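Local atomic coordinates of FrpC operon protein (Neisseria meningitidis, PDB entry 5EDF), a protein that is of uncertain cellular role but, as the iron-regulated protein FrpD, binds the RTX protein FrpC and is putatively involved in adhesion. Residues 18-23 with 53-58; 58-63 with 100-105; 28-33 with 220-225. All blocks are in the same frame, centred on the assembly; numbering follows the deposited sequence.

Contact 1: residues 18-23 with 53-58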
ATOM      1  N   THR A  18       4.876 -11.665  16.443  1.00 15.73           N
ATOM      2  CA  THR A  18       5.560 -11.118  15.288  1.00 13.85           C
ATOM      3  C   THR A  18       6.204 -12.255  14.506  1.00 14.29           C
ATOM      4  O   THR A  18       6.449 -13.349  15.034  1.00 14.97           O
ATOM      5  CB  THR A  18       6.615 -10.117  15.683  1.00 15.87           C
ATOM      6  OG1 THR A  18       7.592 -10.769  16.507  1.00 17.81           O
ATOM      7  CG2 THR A  18       6.045  -8.912  16.472  1.00 16.60           C
ATOM      8  N   VAL A  19       6.532 -11.975  13.255  1.00 13.57           N
ATOM      9  CA  VAL A  19       7.359 -12.850  12.440  1.00 12.91           C
ATOM     10  C   VAL A  19       8.581 -12.046  11.959  1.00 13.23           C
ATOM     11  O   VAL A  19       8.425 -10.919  11.462  1.00 13.95           O
ATOM     12  CB  VAL A  19       6.595 -13.477  11.271  1.00 12.08           C
ATOM     13  CG1 VAL A  19       7.517 -14.380  10.391  1.00 14.86           C
ATOM     14  CG2 VAL A  19       5.382 -14.259  11.794  1.00 13.91           C
ATOM     15  N   THR A  20       9.760 -12.649  12.037  1.00 13.65           N
ATOM     16  CA  THR A  20      10.995 -12.046  11.609  1.00 12.41           C
ATOM     17  C   THR A  20      11.390 -12.512  10.204  1.00 15.14           C
ATOM     18  O   THR A  20      11.413 -13.713   9.900  1.00 17.50           O
ATOM     19  CB  THR A  20      12.104 -12.320  12.596  1.00 15.55           C
ATOM     20  OG1 THR A  20      11.725 -11.813  13.884  1.00 18.06           O
ATOM     21  CG2 THR A  20      13.424 -11.699  12.136  1.00 17.08           C
ATOM     22  N   PHE A  21      11.676 -11.532   9.343  1.00 14.66           N
ATOM     23  CA  PHE A  21      12.066 -11.724   7.960  1.00 14.49           C
ATOM     24  C   PHE A  21      13.464 -11.164   7.766  1.00 15.70           C
ATOM     25  O   PHE A  21      13.880 -10.309   8.493  1.00 15.92           O
ATOM     26  CB  PHE A  21      11.111 -10.986   7.061  1.00 13.25           C
ATOM     27  CG  PHE A  21       9.712 -11.539   7.075  1.00 13.00           C
ATOM     28  CD1 PHE A  21       9.339 -12.541   6.202  1.00 17.32           C
ATOM     29  CD2 PHE A  21       8.765 -11.049   7.961  1.00 14.12           C
ATOM     30  CE1 PHE A  21       8.042 -13.055   6.189  1.00 18.27           C
ATOM     31  CE2 PHE A  21       7.471 -11.534   7.935  1.00 16.27           C
ATOM     32  CZ  PHE A  21       7.120 -12.553   7.066  1.00 15.84           C
ATOM     33  N   ASP A  22      14.171 -11.710   6.783  1.00 15.91           N
ATOM     34  CA  ASP A  22      15.527 -11.284   6.470  1.00 16.64           C
ATOM     35  C   ASP A  22      15.676 -11.067   4.980  1.00 16.86           C
ATOM     36  O   ASP A  22      15.399 -11.967   4.208  1.00 16.74           O
ATOM     37  CB  ASP A  22      16.574 -12.310   6.947  1.00 19.26           C
ATOM     38  CG  ASP A  22      17.959 -11.887   6.634  1.00 25.57           C
ATOM     39  OD1 ASP A  22      18.497 -11.038   7.375  1.00 30.21           O
ATOM     40  OD2 ASP A  22      18.495 -12.382   5.629  1.00 29.95           O
ATOM     41  N   PHE A  23      16.031  -9.838   4.598  1.00 15.02           N
ATOM     42  CA  PHE A  23      16.383  -9.491   3.230  1.00 16.46           C
ATOM     43  C   PHE A  23      17.896  -9.401   3.119  1.00 16.68           C
ATOM     44  O   PHE A  23      18.461  -8.369   3.433  1.00 15.94           O
ATOM     45  CB  PHE A  23      15.830  -8.108   2.847  1.00 16.75           C
ATOM     46  CG  PHE A  23      14.322  -7.981   2.829  1.00 15.58           C
ATOM     47  CD1 PHE A  23      13.584  -8.211   1.659  1.00 15.88           C
ATOM     48  CD2 PHE A  23      13.673  -7.455   3.919  1.00 18.70           C
ATOM     49  CE1 PHE A  23      12.197  -8.002   1.640  1.00 16.19           C
ATOM     50  CE2 PHE A  23      12.278  -7.227   3.890  1.00 20.53           C
ATOM     51  CZ  PHE A  23      11.573  -7.503   2.731  1.00 18.02           C
ATOM     52  N   GLN A  53      15.402 -21.561  13.201  1.00 20.47           N
ATOM     53  CA  GLN A  53      15.612 -20.711  12.046  1.00 22.07           C
ATOM     54  C   GLN A  53      15.537 -19.283  12.546  1.00 19.25           C
ATOM     55  O   GLN A  53      14.533 -18.857  13.103  1.00 21.11           O
ATOM     56  CB  GLN A  53      14.489 -20.978  11.043  1.00 20.92           C
ATOM     57  CG  GLN A  53      14.542 -20.166   9.777  1.00 26.63           C
ATOM     58  CD  GLN A  53      13.467 -20.575   8.798  1.00 35.52           C
ATOM     59  OE1 GLN A  53      13.697 -21.423   7.938  1.00 45.27           O
ATOM     60  NE2 GLN A  53      12.284 -20.015   8.947  1.00 28.67           N
ATOM     61  N   ASP A  54      16.576 -18.500  12.276  1.00 24.20           N
ATOM     62  CA  ASP A  54      16.651 -17.166  12.821  1.00 26.83           C
ATOM     63  C   ASP A  54      15.601 -16.236  12.189  1.00 24.54           C
ATOM     64  O   ASP A  54      15.065 -15.345  12.835  1.00 27.02           O
ATOM     65  CB  ASP A  54      18.086 -16.606  12.622  1.00 34.92           C
ATOM     66  CG  ASP A  54      19.208 -17.509  13.244  1.00 37.44           C
ATOM     67  OD1 ASP A  54      18.964 -18.643  13.743  1.00 38.90           O
ATOM     68  OD2 ASP A  54      20.392 -17.086  13.200  1.00 42.38           O
ATOM     69  N   ALA A  55      15.271 -16.460  10.915  1.00 21.59           N
ATOM     70  CA  ALA A  55      14.357 -15.604  10.174  1.00 18.82           C
ATOM     71  C   ALA A  55      13.922 -16.320   8.910  1.00 19.34           C
ATOM     72  O   ALA A  55      14.589 -17.261   8.466  1.00 21.67           O
ATOM     73  CB  ALA A  55      15.066 -14.307   9.812  1.00 21.64           C
ATOM     74  N   TYR A  56      12.815 -15.862   8.322  1.00 17.14           N
ATOM     75  CA  TYR A  56      12.452 -16.246   6.946  1.00 17.68           C
ATOM     76  C   TYR A  56      13.263 -15.391   5.963  1.00 16.19           C
ATOM     77  O   TYR A  56      13.091 -14.179   5.917  1.00 17.51           O
ATOM     78  CB  TYR A  56      10.964 -16.049   6.689  1.00 16.94           C
ATOM     79  CG  TYR A  56      10.095 -17.054   7.360  1.00 16.09           C
ATOM     80  CD1 TYR A  56       9.972 -18.339   6.883  1.00 22.63           C
ATOM     81  CD2 TYR A  56       9.359 -16.707   8.466  1.00 16.01           C
ATOM     82  CE1 TYR A  56       9.159 -19.277   7.532  1.00 19.92           C
ATOM     83  CE2 TYR A  56       8.544 -17.636   9.118  1.00 17.38           C
ATOM     84  CZ  TYR A  56       8.438 -18.897   8.632  1.00 17.87           C
ATOM     85  OH  TYR A  56       7.611 -19.787   9.255  1.00 17.30           O
ATOM     86  N   SER A  57      14.120 -16.038   5.179  1.00 17.74           N
ATOM     87  CA  SER A  57      14.907 -15.369   4.133  1.00 18.92           C
ATOM     88  C   SER A  57      14.050 -15.203   2.897  1.00 20.01           C
ATOM     89  O   SER A  57      13.591 -16.186   2.318  1.00 23.50           O
ATOM     90  CB  SER A  57      16.143 -16.198   3.787  1.00 21.73           C
ATOM     91  OG  SER A  57      17.035 -16.284   4.871  1.00 25.17           O
ATOM     92  N   ILE A  58      13.764 -13.963   2.509  1.00 17.06           N
ATOM     93  CA  ILE A  58      12.807 -13.694   1.435  1.00 18.53           C
ATOM     94  C   ILE A  58      13.335 -12.592   0.522  1.00 15.93           C
ATOM     95  O   ILE A  58      14.330 -11.949   0.849  1.00 18.64           O
ATOM     96  CB  ILE A  58      11.435 -13.285   2.012  1.00 18.22           C
ATOM     97  CG1 ILE A  58      11.547 -12.131   3.026  1.00 24.88           C
ATOM     98  CG2 ILE A  58      10.834 -14.418   2.834  1.00 20.40           C
ATOM     99  CD1 ILE A  58      11.914 -10.903   2.507  1.00 30.26           C
TER
HETATM  100  O   HOH W   1      19.131 -13.907   3.531  1.00 46.25           O

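Contact 2: residues 58-63 with 100-105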
ATOM      1  N   ILE A  58      13.764 -13.963   2.509  1.00 17.06           N
ATOM      2  CA  ILE A  58      12.807 -13.694   1.435  1.00 18.53           C
ATOM      3  C   ILE A  58      13.335 -12.592   0.522  1.00 15.93           C
ATOM      4  O   ILE A  58      14.330 -11.949   0.849  1.00 18.64           O
ATOM      5  CB  ILE A  58      11.435 -13.285   2.012  1.00 18.22           C
ATOM      6  CG1 ILE A  58      11.547 -12.131   3.026  1.00 24.88           C
ATOM      7  CG2 ILE A  58      10.834 -14.418   2.834  1.00 20.40           C
ATOM      8  CD1 ILE A  58      11.914 -10.903   2.507  1.00 30.26           C
ATOM      9  N   ASN A  59      12.736 -12.456  -0.643  1.00 16.89           N
ATOM     10  CA  ASN A  59      12.967 -11.326  -1.544  1.00 17.26           C
ATOM     11  C   ASN A  59      11.871 -10.283  -1.476  1.00 15.84           C
ATOM     12  O   ASN A  59      12.090  -9.149  -1.864  1.00 15.91           O
ATOM     13  CB  ASN A  59      13.061 -11.811  -3.007  1.00 21.43           C
ATOM     14  CG  ASN A  59      14.183 -12.798  -3.235  1.00 29.59           C
ATOM     15  OD1 ASN A  59      14.026 -13.751  -3.994  1.00 39.25           O
ATOM     16  ND2 ASN A  59      15.313 -12.570  -2.594  1.00 27.33           N
ATOM     17  N   LEU A  60      10.672 -10.662  -1.052  1.00 14.86           N
ATOM     18  CA  LEU A  60       9.574  -9.728  -0.926  1.00 13.59           C
ATOM     19  C   LEU A  60       8.668 -10.188   0.196  1.00 12.90           C
ATOM     20  O   LEU A  60       8.618 -11.400   0.496  1.00 14.11           O
ATOM     21  CB  LEU A  60       8.765  -9.580  -2.236  1.00 18.05           C
ATOM     22  CG  LEU A  60       7.836 -10.725  -2.619  1.00 18.22           C
ATOM     23  CD1 LEU A  60       6.475 -10.639  -1.987  1.00 19.58           C
ATOM     24  CD2 LEU A  60       7.690 -10.768  -4.152  1.00 26.93           C
ATOM     25  N   ILE A  61       7.977  -9.236   0.805  1.00 11.64           N
ATOM     26  CA  ILE A  61       6.920  -9.482   1.766  1.00 11.71           C
ATOM     27  C   ILE A  61       5.680  -8.780   1.257  1.00 11.59           C
ATOM     28  O   ILE A  61       5.775  -7.640   0.802  1.00 13.00           O
ATOM     29  CB  ILE A  61       7.247  -8.905   3.161  1.00 12.68           C
ATOM     30  CG1 ILE A  61       8.599  -9.434   3.678  1.00 17.06           C
ATOM     31  CG2 ILE A  61       6.100  -9.240   4.155  1.00 17.77           C
ATOM     32  CD1 ILE A  61       9.050  -8.710   4.938  1.00 18.45           C
ATOM     33  N   GLU A  62       4.525  -9.426   1.324  1.00 10.74           N
ATOM     34  CA  GLU A  62       3.256  -8.836   0.925  1.00 11.08           C
ATOM     35  C   GLU A  62       2.382  -8.760   2.140  1.00 10.67           C
ATOM     36  O   GLU A  62       1.783  -9.755   2.546  1.00 11.42           O
ATOM     37  CB  GLU A  62       2.573  -9.629  -0.206  1.00 11.07           C
ATOM     38  CG  GLU A  62       1.305  -8.972  -0.739  1.00 12.42           C
ATOM     39  CD  GLU A  62       0.694  -9.708  -1.892  1.00 18.92           C
ATOM     40  OE1 GLU A  62       0.906 -10.942  -2.018  1.00 20.96           O
ATOM     41  OE2 GLU A  62      -0.012  -9.061  -2.701  1.00 19.30           O
ATOM     42  N   ILE A  63       2.339  -7.612   2.799  1.00  9.68           N
ATOM     43  CA  ILE A  63       1.425  -7.406   3.922  1.00 10.48           C
ATOM     44  C   ILE A  63       0.047  -7.033   3.409  1.00  9.66           C
ATOM     45  O   ILE A  63      -0.088  -6.590   2.253  1.00 10.57           O
ATOM     46  CB  ILE A  63       1.953  -6.352   4.925  1.00 10.16           C
ATOM     47  CG1 ILE A  63       2.010  -4.944   4.334  1.00 10.99           C
ATOM     48  CG2 ILE A  63       3.302  -6.790   5.504  1.00 11.75           C
ATOM     49  CD1 ILE A  63       2.185  -3.835   5.414  1.00 12.40           C
ATOM     50  N   ASP A 100      -3.066  -4.729  -0.453  1.00 10.05           N
ATOM     51  CA  ASP A 100      -1.788  -5.421  -0.371  1.00 10.41           C
ATOM     52  C   ASP A 100      -0.655  -4.454  -0.567  1.00 10.86           C
ATOM     53  O   ASP A 100      -0.709  -3.601  -1.467  1.00 11.57           O
ATOM     54  CB  ASP A 100      -1.717  -6.507  -1.426  1.00 10.18           C
ATOM     55  CG  ASP A 100      -2.684  -7.626  -1.143  1.00 12.59           C
ATOM     56  OD1 ASP A 100      -2.533  -8.276  -0.108  1.00 12.59           O
ATOM     57  OD2 ASP A 100      -3.568  -7.837  -1.995  1.00 14.84           O
ATOM     58  N   ILE A 101       0.376  -4.561   0.244  1.00 10.25           N
ATOM     59  CA  ILE A 101       1.538  -3.688   0.156  1.00  9.46           C
ATOM     60  C   ILE A 101       2.770  -4.554  -0.002  1.00 10.47           C
ATOM     61  O   ILE A 101       3.032  -5.419   0.843  1.00 10.90           O
ATOM     62  CB  ILE A 101       1.643  -2.751   1.394  1.00 10.39           C
ATOM     63  CG1 ILE A 101       0.382  -1.873   1.513  1.00 12.13           C
ATOM     64  CG2 ILE A 101       2.943  -1.938   1.294  1.00 11.81           C
ATOM     65  CD1 ILE A 101       0.239  -1.181   2.840  1.00 13.82           C
ATOM     66  N   VAL A 102       3.491  -4.379  -1.107  1.00 10.00           N
ATOM     67  CA  VAL A 102       4.626  -5.233  -1.443  1.00 10.11           C
ATOM     68  C   VAL A 102       5.912  -4.514  -1.073  1.00 10.67           C
ATOM     69  O   VAL A 102       6.199  -3.424  -1.571  1.00 10.45           O
ATOM     70  CB  VAL A 102       4.588  -5.669  -2.897  1.00 10.92           C
ATOM     71  CG1 VAL A 102       5.831  -6.512  -3.244  1.00 13.58           C
ATOM     72  CG2 VAL A 102       3.327  -6.452  -3.204  1.00 13.80           C
ATOM     73  N   ILE A 103       6.705  -5.168  -0.229  1.00 11.29           N
ATOM     74  CA  ILE A 103       7.942  -4.628   0.322  1.00 10.82           C
ATOM     75  C   ILE A 103       9.114  -5.447  -0.191  1.00 12.35           C
ATOM     76  O   ILE A 103       9.123  -6.677  -0.044  1.00 12.52           O
ATOM     77  CB  ILE A 103       7.932  -4.669   1.851  1.00 10.68           C
ATOM     78  CG1 ILE A 103       6.728  -3.937   2.404  1.00 12.56           C
ATOM     79  CG2 ILE A 103       9.247  -4.077   2.420  1.00 13.86           C
ATOM     80  CD1 ILE A 103       6.472  -4.152   3.899  1.00 13.89           C
ATOM     81  N   ARG A 104      10.110  -4.769  -0.752  1.00 11.55           N
ATOM     82  CA  ARG A 104      11.370  -5.380  -1.209  1.00 13.04           C
ATOM     83  C   ARG A 104      12.516  -4.532  -0.730  0.50  8.92           C
ATOM     84  O   ARG A 104      12.336  -3.375  -0.375  0.50  8.77           O
ATOM     85  CB  ARG A 104      11.454  -5.461  -2.737  1.00 14.53           C
ATOM     86  CG  ARG A 104      10.377  -6.293  -3.323  1.00 15.57           C
ATOM     87  CD  ARG A 104      10.535  -6.392  -4.838  1.00 24.45           C
ATOM     88  NE  ARG A 104      11.625  -7.303  -5.114  1.00 29.96           N
ATOM     89  CZ  ARG A 104      11.510  -8.564  -5.553  1.00 24.80           C
ATOM     90  NH1 ARG A 104      10.344  -9.093  -5.876  0.50 18.50           N
ATOM     91  NH2 ARG A 104      12.599  -9.278  -5.697  0.50 19.39           N
ATOM     92  N   LYS A 105      13.731  -5.093  -0.719  1.00 15.82           N
ATOM     93  CA  LYS A 105      14.895  -4.289  -0.405  1.00 16.37           C
ATOM     94  C   LYS A 105      15.743  -4.090  -1.648  1.00 17.57           C
ATOM     95  O   LYS A 105      16.489  -4.965  -2.028  1.00 22.88           O
ATOM     96  CB  LYS A 105      15.686  -4.910   0.736  1.00 18.91           C
ATOM     97  CG  LYS A 105      16.764  -3.966   1.306  1.00 22.03           C
ATOM     98  CD  LYS A 105      17.611  -4.582   2.370  1.00 21.61           C
ATOM     99  CE  LYS A 105      18.571  -5.568   1.796  1.00 19.65           C
ATOM    100  NZ  LYS A 105      19.812  -4.861   1.343  1.00 22.63           N
TER
HETATM  101  O   HOH W   2      14.284  -7.622  -1.862  1.00 18.55           O

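Contact 3: residues 28-33 with 220-225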
HETATM    1  N   MSE A  28      13.399  -7.488   9.335  1.00 15.15           N
HETATM    2  CA  MSE A  28      12.161  -6.785   9.489  1.00 15.22           C
HETATM    3  C   MSE A  28      11.316  -7.629  10.401  1.00 14.74           C
HETATM    4  O   MSE A  28      11.214  -8.852  10.186  1.00 16.31           O
HETATM    5  CB  MSE A  28      11.469  -6.678   8.147  1.00 19.67           C
HETATM    6  CG  MSE A  28      10.367  -5.708   8.106  1.00 24.56           C
HETATM    7 SE   MSE A  28       9.903  -5.098   6.292  1.00 20.79          SE
HETATM    8  CE  MSE A  28      10.744  -3.341   6.202  1.00 20.56           C
ATOM      9  N   VAL A  29      10.702  -7.016  11.398  1.00 13.10           N
ATOM     10  CA  VAL A  29       9.916  -7.743  12.404  1.00 13.82           C
ATOM     11  C   VAL A  29       8.480  -7.222  12.311  1.00 13.34           C
ATOM     12  O   VAL A  29       8.251  -6.043  12.550  1.00 14.47           O
ATOM     13  CB  VAL A  29      10.478  -7.574  13.828  1.00 14.83           C
ATOM     14  CG1 VAL A  29       9.578  -8.272  14.839  1.00 17.89           C
ATOM     15  CG2 VAL A  29      11.881  -8.146  13.881  1.00 18.47           C
ATOM     16  N   ILE A  30       7.537  -8.076  11.895  1.00 12.52           N
ATOM     17  CA  ILE A  30       6.197  -7.643  11.501  1.00 12.47           C
ATOM     18  C   ILE A  30       5.163  -8.234  12.430  1.00 12.10           C
ATOM     19  O   ILE A  30       5.098  -9.457  12.562  1.00 12.08           O
ATOM     20  CB  ILE A  30       5.905  -8.070  10.055  1.00 11.24           C
ATOM     21  CG1 ILE A  30       6.977  -7.483   9.130  1.00 14.60           C
ATOM     22  CG2 ILE A  30       4.485  -7.606   9.616  1.00 11.65           C
ATOM     23  CD1 ILE A  30       6.717  -7.678   7.645  1.00 14.05           C
ATOM     24  N   PRO A  31       4.315  -7.398  13.057  1.00 11.92           N
ATOM     25  CA  PRO A  31       3.189  -7.980  13.809  1.00 12.87           C
ATOM     26  C   PRO A  31       2.345  -8.883  12.923  1.00 11.25           C
ATOM     27  O   PRO A  31       2.035  -8.517  11.780  1.00 11.55           O
ATOM     28  CB  PRO A  31       2.412  -6.766  14.302  1.00 12.70           C
ATOM     29  CG  PRO A  31       3.440  -5.650  14.320  1.00 11.44           C
ATOM     30  CD  PRO A  31       4.315  -5.936  13.123  1.00 12.21           C
ATOM     31  N   TYR A  32       2.024 -10.077  13.388  1.00 12.04           N
ATOM     32  CA  TYR A  32       1.566 -11.118  12.501  1.00 12.06           C
ATOM     33  C   TYR A  32       0.212 -10.868  11.899  1.00 11.26           C
ATOM     34  O   TYR A  32      -0.115 -11.453  10.850  1.00 12.13           O
ATOM     35  CB  TYR A  32       1.665 -12.496  13.172  1.00 11.63           C
ATOM     36  CG  TYR A  32       0.559 -12.908  14.096  1.00 11.54           C
ATOM     37  CD1 TYR A  32       0.066 -12.095  15.112  1.00 12.90           C
ATOM     38  CD2 TYR A  32       0.037 -14.192  14.009  1.00 13.48           C
ATOM     39  CE1 TYR A  32      -0.931 -12.535  15.977  1.00 13.56           C
ATOM     40  CE2 TYR A  32      -0.920 -14.624  14.863  1.00 13.56           C
ATOM     41  CZ  TYR A  32      -1.412 -13.818  15.860  1.00 13.10           C
ATOM     42  OH  TYR A  32      -2.365 -14.263  16.749  1.00 15.14           O
ATOM     43  N   GLY A  33      -0.596  -9.992  12.490  1.00 11.53           N
ATOM     44  CA  GLY A  33      -1.863  -9.626  11.917  1.00 11.62           C
ATOM     45  C   GLY A  33      -1.814  -8.895  10.597  1.00 10.19           C
ATOM     46  O   GLY A  33      -2.827  -8.790   9.922  1.00 11.52           O
ATOM     47  N   GLN A 220       8.319   1.761   8.691  1.00 14.78           N
ATOM     48  CA  GLN A 220       9.393   2.148   9.608  1.00 17.61           C
ATOM     49  C   GLN A 220       9.279   1.434  10.956  1.00 16.61           C
ATOM     50  O   GLN A 220      10.296   1.127  11.567  1.00 18.96           O
ATOM     51  CB  GLN A 220       9.441   3.656   9.802  1.00 17.65           C
ATOM     52  CG  GLN A 220       9.929   4.384   8.536  1.00 22.55           C
ATOM     53  CD  GLN A 220       9.792   5.875   8.595  1.00 33.69           C
ATOM     54  OE1 GLN A 220       8.813   6.405   9.128  1.00 37.99           O
ATOM     55  NE2 GLN A 220      10.766   6.573   8.018  1.00 34.83           N
ATOM     56  N   SER A 221       8.049   1.132  11.386  1.00 15.38           N
ATOM     57  CA  SER A 221       7.830   0.431  12.670  1.00 15.68           C
ATOM     58  C   SER A 221       8.378  -1.011  12.620  1.00 17.07           C
ATOM     59  O   SER A 221       8.701  -1.564  13.651  1.00 19.46           O
ATOM     60  CB  SER A 221       6.345   0.418  13.080  1.00 18.07           C
ATOM     61  OG  SER A 221       5.609  -0.580  12.409  1.00 17.38           O
ATOM     62  N   PHE A 222       8.485  -1.580  11.423  1.00 15.40           N
ATOM     63  CA  PHE A 222       8.975  -2.927  11.262  1.00 13.42           C
ATOM     64  C   PHE A 222      10.493  -3.032  11.382  1.00 17.15           C
ATOM     65  O   PHE A 222      11.048  -4.095  11.575  1.00 18.38           O
ATOM     66  CB  PHE A 222       8.579  -3.500   9.899  1.00 14.31           C
ATOM     67  CG  PHE A 222       7.077  -3.576   9.611  1.00 12.76           C
ATOM     68  CD1 PHE A 222       6.112  -3.545  10.577  1.00 13.10           C
ATOM     69  CD2 PHE A 222       6.681  -3.699   8.286  1.00 13.10           C
ATOM     70  CE1 PHE A 222       4.764  -3.636  10.266  1.00 14.13           C
ATOM     71  CE2 PHE A 222       5.357  -3.798   7.957  1.00 12.66           C
ATOM     72  CZ  PHE A 222       4.389  -3.735   8.939  1.00 12.84           C
ATOM     73  N   VAL A 223      11.194  -1.915  11.235  1.00 19.01           N
ATOM     74  CA  VAL A 223      12.650  -1.928  11.282  1.00 22.41           C
ATOM     75  C   VAL A 223      13.165  -1.158  12.487  1.00 27.73           C
ATOM     76  O   VAL A 223      14.370  -1.129  12.748  1.00 45.92           O
ATOM     77  CB  VAL A 223      13.260  -1.368  10.002  1.00 28.80           C
ATOM     78  CG1 VAL A 223      13.020  -2.338   8.873  1.00 29.42           C
ATOM     79  CG2 VAL A 223      12.682  -0.009   9.665  1.00 30.11           C
ATOM     80  N   ASN A 224      12.245  -0.532  13.203  1.00 28.65           N
ATOM     81  CA  ASN A 224      12.395  -0.280  14.638  1.00 44.36           C
ATOM     82  C   ASN A 224      12.283  -1.598  15.431  1.00 49.50           C
ATOM     83  O   ASN A 224      12.834  -1.716  16.527  1.00 54.32           O
ATOM     84  CB  ASN A 224      11.322   0.706  15.127  1.00 47.55           C
ATOM     85  CG  ASN A 224      11.409   2.058  14.444  1.00 49.67           C
ATOM     86  OD1 ASN A 224      12.445   2.420  13.878  1.00 57.31           O
ATOM     87  ND2 ASN A 224      10.313   2.814  14.491  1.00 53.48           N
ATOM     88  N   ASN A 225      11.565  -2.572  14.858  1.00 48.42           N
ATOM     89  CA  ASN A 225      11.372  -3.925  15.415  1.00 55.76           C
ATOM     90  C   ASN A 225      10.305  -3.935  16.509  1.00 62.00           C
ATOM     91  O   ASN A 225       9.862  -5.001  16.954  1.00 65.63           O
ATOM     92  CB  ASN A 225      12.674  -4.563  15.947  1.00 63.00           C
ATOM     93  CG  ASN A 225      13.737  -4.788  14.858  1.00 63.60           C
ATOM     94  OD1 ASN A 225      13.440  -4.858  13.664  1.00 55.04           O
ATOM     95  ND2 ASN A 225      14.990  -4.919  15.290  1.00 67.92           N
TER
HETATM   96  O   HOH W   3       7.404  -4.278  14.727  1.00 31.18           O

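Contact 1: residues 18-23 with 53-58
Val19 meets Tyr56 at the rim of its ring: the methyl CG1 of Val19 lies near the plane of the aromatic group, 3.5 Å from Tyr56 CD2. That methyl stands anti to the backbone N (chi1 178°), which swings it over to the tyrosine. The other end of the tyrosine is held from outside, its OH bonded to Ser48 O and Ser5 N. Phe21 comes to the same segment at a slant; its CD1 touches Tyr56 CB at 3.9 Å and reaches Ile58 CG1 as well, so one ring atom touches both residues. Beneath these side chains the backbones pair in parallel over two residues, Phe21 with Tyr56 and Asp22 with Ser57, although the overall directions of the two segments are 61° apart. Strand 18-23 is the middle of a small mixed sheet, antiparallel to 26-31 on one flank and parallel to the short edge strand 56-57 on the other. Three backbone bonds join the parallel pair: Tyr56 N gives to Thr20 O, Asp22 N to Tyr56 O at 2.8 Å, and Ile58 N to Asp22 O. On the opposite side of the sheet from Phe21 and Tyr56, Asp22 CB rests on Ala55 CB at 3.8 Å. The aspartate's carboxylate is well supplied: Lys27 makes a salt bridge with OD1, Gly25 N bonds to OD2, and a water donates to Asp22 OD2 at 2.7 Å while reaching Ser57 OG only weakly.

Contact 2: residues 58-63 with 100-105
Ile63 and Ile101 form the tight part of this antiparallel pairing, with Ile63 CG1 set 3.7 Å from Ile101 CB. The CG1 branch of Ile63 sits between its own backbone N and carbonyl carbon (chi1 67°), and from there it lies against the neighbouring isoleucine. Ile61 and Ile103 share this buried face, one hydrogen-bonded pair further along, where they approach more loosely. Four backbone bonds hold the strands in register. Ile61 and Ile103 exchange two of them, Ile61 N to Ile103 O at 2.9 Å and Ile103 N to Ile61 O at 2.8 Å; Ile63 and Ile101 exchange the others, that from Ile63 N being the most bent, at 136°.

The other face mixes charged and apolar groups and is more open to solvent, with Leu60 and Asn59 exposed near its end. Between the isoleucine pairs Glu62 stands opposite Val102, and its extended chain carries OE2 to within 3.3 Å of Asp100 CB. The two carboxylate planes are turned 51° apart, with Glu62 OE2 3.7 Å from Asp100 OD1. Arg37 forms a salt bridge with that OD1, which Ser64 OG also holds, and this probably eases the closeness of the acids. Arg104 bends at chi3, laying one face of its guanidinium over Asn59 O, and its NH1 lies 3.6 Å from Leu60 CD2. A water joins the two segments here, giving to Asn59 O and accepting from Lys105 N.

Strand 98-105 continues the large antiparallel sheet to 189-193, while the isoleucine face receives helix 205-224 through Leu218, Phe222 and Val215, and strands 18-23 and 26-31 beside Ile61.

Contact 3: residues 28-33 with 220-225
Phe222 O takes the amide of Val29 in an almost perfectly straight bond: Val29 N to Phe222 O is 2.9 Å, the angle at the hydrogen is 176°, and the donor lies in the carbonyl plane on a lone pair. The same oxygen also receives a CA-H contact from Met28. Next to it, a water donates both to Val29 O, at 2.9 Å, and to Ser221 O, so both backbone polar groups of Val29 are tied to the helix, one directly and one through solvent.

The Phe222 ring goes in among the strand side chains. Its CG is anti to its own carbonyl carbon, which separates the ring from the oxygen that binds Val29. Ile30 lies over one face, with CG1 4.0 Å from the ring centroid and only 17° off the normal, a CH-pi contact offset toward the rim. Strand 26-31 is the outer strand of its three-stranded sheet: Met28 and Ile30 turn their backbone bonds to Phe21 and Val19 in strand 18-23, and Val29, facing the other way, is met here by the last part of helix 205-224, which crosses the strand steeply at 115°. The ring's edge goes to Met28, a selenomethionine in this substituted protein, in a Met-aromatic contact with SE 5.3 Å from the centroid of the Phe222 ring. Closer in, Met28 CG packs on Phe222 CB at 3.4 Å. A bend about the CG-SE bond turns the methyl CE of Met28 to Val223 CG1, 3.6 Å away. Pro31 CD comes obliquely to the CD1-CE1 side of the ring, 3.7 Å from Phe222 CE1. Phe189 of strand 189-193 touches both Met28 and Val223.

Three kinds of pairing are represented: parallel strands in contact 1, antiparallel strands in contact 2, and strand against helix in contact 3. All are partly buried; contact 2 lies deepest, its centre about 10 Å from that of the chain, against about 15 Å for contact 3 and 21 Å for contact 1. Contacts 1 and 3 share the small mixed sheet, whereas contact 2 belongs to the large antiparallel one; Ile58 carries the chain from contact 1 into contact 2. All three turn apolar side chains to common ground, where Ile61 CD1 meets Phe21, Phe23, Ile30 and the selenium of Met28. Their outer sides differ: carboxylates and a guanidinium in contact 2, a water-linked Asp22 in contact 1, and a water between main-chain carbonyls in contact 3.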